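Local coordinates for uncharacterized lipoprotein GfcB (Escherichia coli K12, PDB 2IN5), which is of unknown function but is a lipoprotein, probably held at the cell membrane by its lipid anchor and linked to group 4 capsule polysaccharide, at residues A[38-43]-A[189-194]. Residues are numbered along the deposited sequence; the frame is centred on the assembly and turned at random.
Sequences YLRLNE and PVEMTF
Arg40 and Glu191 face each other as a hydrogen-bonded antiparallel pair. The N of Arg40 donates to Glu191 O at 2.9 Å, and the return bond runs from Glu191 N to Arg40 O. A similar pair of bonds joins Tyr38 and Thr193. Asn42 N donates to Pro189 O at 2.9 Å, so the ladder continues just past the end of strand 36-41.

On one face, with Tyr38 and Thr193, the Arg40 and Glu191 side chains run side by side, their CB atoms 3.6 Å apart. The CG of Arg40 lies against the Glu191 carboxylate, while its NE stays 4.1 Å from Glu191 OE1, an attraction of opposite charges but no salt bridge. Their planar groups are turned 35° apart. Glu43 reaches across, and its OE2 lies 3.3 Å from Glu191 OE2. A water accepts from Glu43 N at 2.8 Å and can donate to Arg40 O, weakly, and to Glu191 OE2, with more acceptors in reach than it has protons.

The other face is apolar. Chi1 of 169° sets the Leu39 CG opposite its own amide nitrogen, which brings CD1 in toward Val190 CG1 at 3.9 Å. Leu41 lies alongside Val190, with CD2 3.7 Å from Val190 CG2. Selenomethionine Met192 adds its CG against Leu39 CD1.

Strands 47-55 and 176-182 flank the pair through backbone bonds, Leu39 with Ile47 and Met192 with Ser179. Leu69 of strand 68-72 packs on Leu39 and Met192. The contact thus joins the first and last strands of the chain.

One face carries Arg40, Glu191, Tyr38 and Thr193, the other Leu39, Leu41, Val190 and Met192. The close Glu43 and Glu191 carboxylates probably repel if both are ionised, which could raise the pKa of one; the nearby Arg40 charge may partly offset this.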
loop_
_atom_site.group_PDB
_atom_site.type_symbol
_atom_site.label_atom_id
_atom_site.label_comp_id
_atom_site.label_asym_id
_atom_site.label_seq_id
_atom_site.Cartn_x
_atom_site.Cartn_y
_atom_site.Cartn_z
ATOM N N TYR A 38 4.686 17.452 -7.372
ATOM C CA TYR A 38 4.483 17.854 -8.760
ATOM C C TYR A 38 5.332 16.896 -9.571
ATOM O O TYR A 38 6.544 16.826 -9.383
ATOM C CB TYR A 38 4.951 19.294 -9.009
ATOM C CG TYR A 38 3.909 20.335 -8.667
ATOM C CD1 TYR A 38 4.268 21.539 -8.057
ATOM C CD2 TYR A 38 2.557 20.098 -8.906
ATOM C CE1 TYR A 38 3.301 22.478 -7.680
ATOM C CE2 TYR A 38 1.587 21.028 -8.538
ATOM C CZ TYR A 38 1.966 22.211 -7.924
ATOM O OH TYR A 38 1.005 23.108 -7.539
ATOM N N LEU A 39 4.693 16.141 -10.457
ATOM C CA LEU A 39 5.404 15.177 -11.286
ATOM C C LEU A 39 5.546 15.671 -12.715
ATOM O O LEU A 39 4.621 16.247 -13.276
ATOM C CB LEU A 39 4.660 13.836 -11.296
ATOM C CG LEU A 39 5.160 12.819 -12.330
ATOM C CD1 LEU A 39 6.615 12.484 -12.035
ATOM C CD2 LEU A 39 4.307 11.552 -12.300
ATOM N N ARG A 40 6.708 15.439 -13.302
ATOM C CA ARG A 40 6.943 15.831 -14.678
ATOM C C ARG A 40 7.648 14.670 -15.385
ATOM O O ARG A 40 8.742 14.268 -14.994
ATOM C CB ARG A 40 7.805 17.095 -14.726
ATOM C CG ARG A 40 8.192 17.541 -16.128
ATOM C CD ARG A 40 7.551 18.862 -16.498
ATOM N NE ARG A 40 7.899 19.914 -15.547
ATOM C CZ ARG A 40 7.405 21.148 -15.587
ATOM N NH1 ARG A 40 6.540 21.486 -16.537
ATOM N NH2 ARG A 40 7.771 22.041 -14.676
ATOM N N LEU A 41 7.009 14.116 -16.408
ATOM C CA LEU A 41 7.594 13.015 -17.154
ATOM C C LEU A 41 7.970 13.461 -18.552
ATOM O O LEU A 41 7.187 14.124 -19.233
ATOM C CB LEU A 41 6.621 11.845 -17.248
ATOM C CG LEU A 41 6.302 11.183 -15.915
ATOM C CD1 LEU A 41 5.161 10.204 -16.092
ATOM C CD2 LEU A 41 7.538 10.488 -15.385
ATOM N N ASN A 42 9.173 13.086 -18.970
ATOM C CA ASN A 42 9.685 13.435 -20.289
ATOM C C ASN A 42 9.557 14.916 -20.583
ATOM O O ASN A 42 9.122 15.292 -21.669
ATOM C CB ASN A 42 8.943 12.659 -21.374
ATOM C CG ASN A 42 9.175 11.177 -21.289
ATOM O OD1 ASN A 42 10.296 10.698 -21.469
ATOM N ND2 ASN A 42 8.113 10.434 -21.010
ATOM N N GLU A 43 9.929 15.757 -19.626
ATOM C CA GLU A 43 9.847 17.198 -19.827
ATOM C C GLU A 43 8.421 17.557 -20.253
ATOM O O GLU A 43 8.186 18.602 -20.861
ATOM C CB GLU A 43 10.822 17.638 -20.930
ATOM C CG GLU A 43 12.259 17.122 -20.803
ATOM C CD GLU A 43 13.131 17.968 -19.887
ATOM O OE1 GLU A 43 14.337 17.651 -19.751
ATOM O OE2 GLU A 43 12.622 18.951 -19.302
ATOM N N PRO A 189 13.345 10.987 -18.543
ATOM C CA PRO A 189 13.562 11.914 -17.434
ATOM C C PRO A 189 12.334 12.143 -16.574
ATOM O O PRO A 189 11.217 12.294 -17.069
ATOM C CB PRO A 189 14.066 13.173 -18.136
ATOM C CG PRO A 189 13.376 13.123 -19.452
ATOM C CD PRO A 189 13.476 11.676 -19.839
ATOM N N VAL A 190 12.571 12.158 -15.270
ATOM C CA VAL A 190 11.526 12.343 -14.289
ATOM C C VAL A 190 11.892 13.504 -13.378
ATOM O O VAL A 190 13.024 13.598 -12.904
ATOM C CB VAL A 190 11.359 11.065 -13.441
ATOM C CG1 VAL A 190 10.268 11.253 -12.405
ATOM C CG2 VAL A 190 11.044 9.888 -14.343
ATOM N N GLU A 191 10.933 14.395 -13.148
ATOM C CA GLU A 191 11.143 15.554 -12.280
ATOM C C GLU A 191 10.096 15.517 -11.184
ATOM O O GLU A 191 8.910 15.354 -11.463
ATOM C CB GLU A 191 10.996 16.859 -13.071
ATOM C CG GLU A 191 12.045 17.091 -14.144
ATOM C CD GLU A 191 11.838 18.411 -14.873
ATOM O OE1 GLU A 191 11.760 19.463 -14.195
ATOM O OE2 GLU A 191 11.756 18.401 -16.126
HETATM N N MSE A 192 10.533 15.663 -9.939
HETATM C CA MSE A 192 9.607 15.644 -8.818
HETATM C C MSE A 192 9.879 16.773 -7.834
HETATM O O MSE A 192 11.027 17.021 -7.463
HETATM C CB MSE A 192 9.692 14.309 -8.086
HETATM C CG MSE A 192 9.406 13.118 -8.975
HETATM SE SE MSE A 192 9.280 11.478 -7.969
HETATM C CE MSE A 192 11.170 11.073 -7.951
ATOM N N THR A 193 8.814 17.458 -7.428
ATOM C CA THR A 193 8.916 18.551 -6.472
ATOM C C THR A 193 7.966 18.228 -5.325
ATOM O O THR A 193 6.760 18.098 -5.521
ATOM C CB THR A 193 8.542 19.915 -7.117
ATOM O OG1 THR A 193 9.459 20.209 -8.178
ATOM C CG2 THR A 193 8.630 21.038 -6.088
ATOM N N PHE A 194 8.523 18.077 -4.129
ATOM C CA PHE A 194 7.729 17.744 -2.958
ATOM C C PHE A 194 7.302 19.004 -2.242
ATOM O O PHE A 194 8.121 19.702 -1.656
ATOM C CB PHE A 194 8.541 16.823 -2.061
ATOM C CG PHE A 194 9.084 15.645 -2.787
ATOM C CD1 PHE A 194 10.194 15.778 -3.606
ATOM C CD2 PHE A 194 8.437 14.424 -2.730
ATOM C CE1 PHE A 194 10.652 14.708 -4.367
ATOM C CE2 PHE A 194 8.887 13.341 -3.488
ATOM C CZ PHE A 194 9.991 13.486 -4.305
HETATM O O HOH W 1 8.321 19.069 -11.060
HETATM O O HOH W 2 10.403 15.531 -16.867
#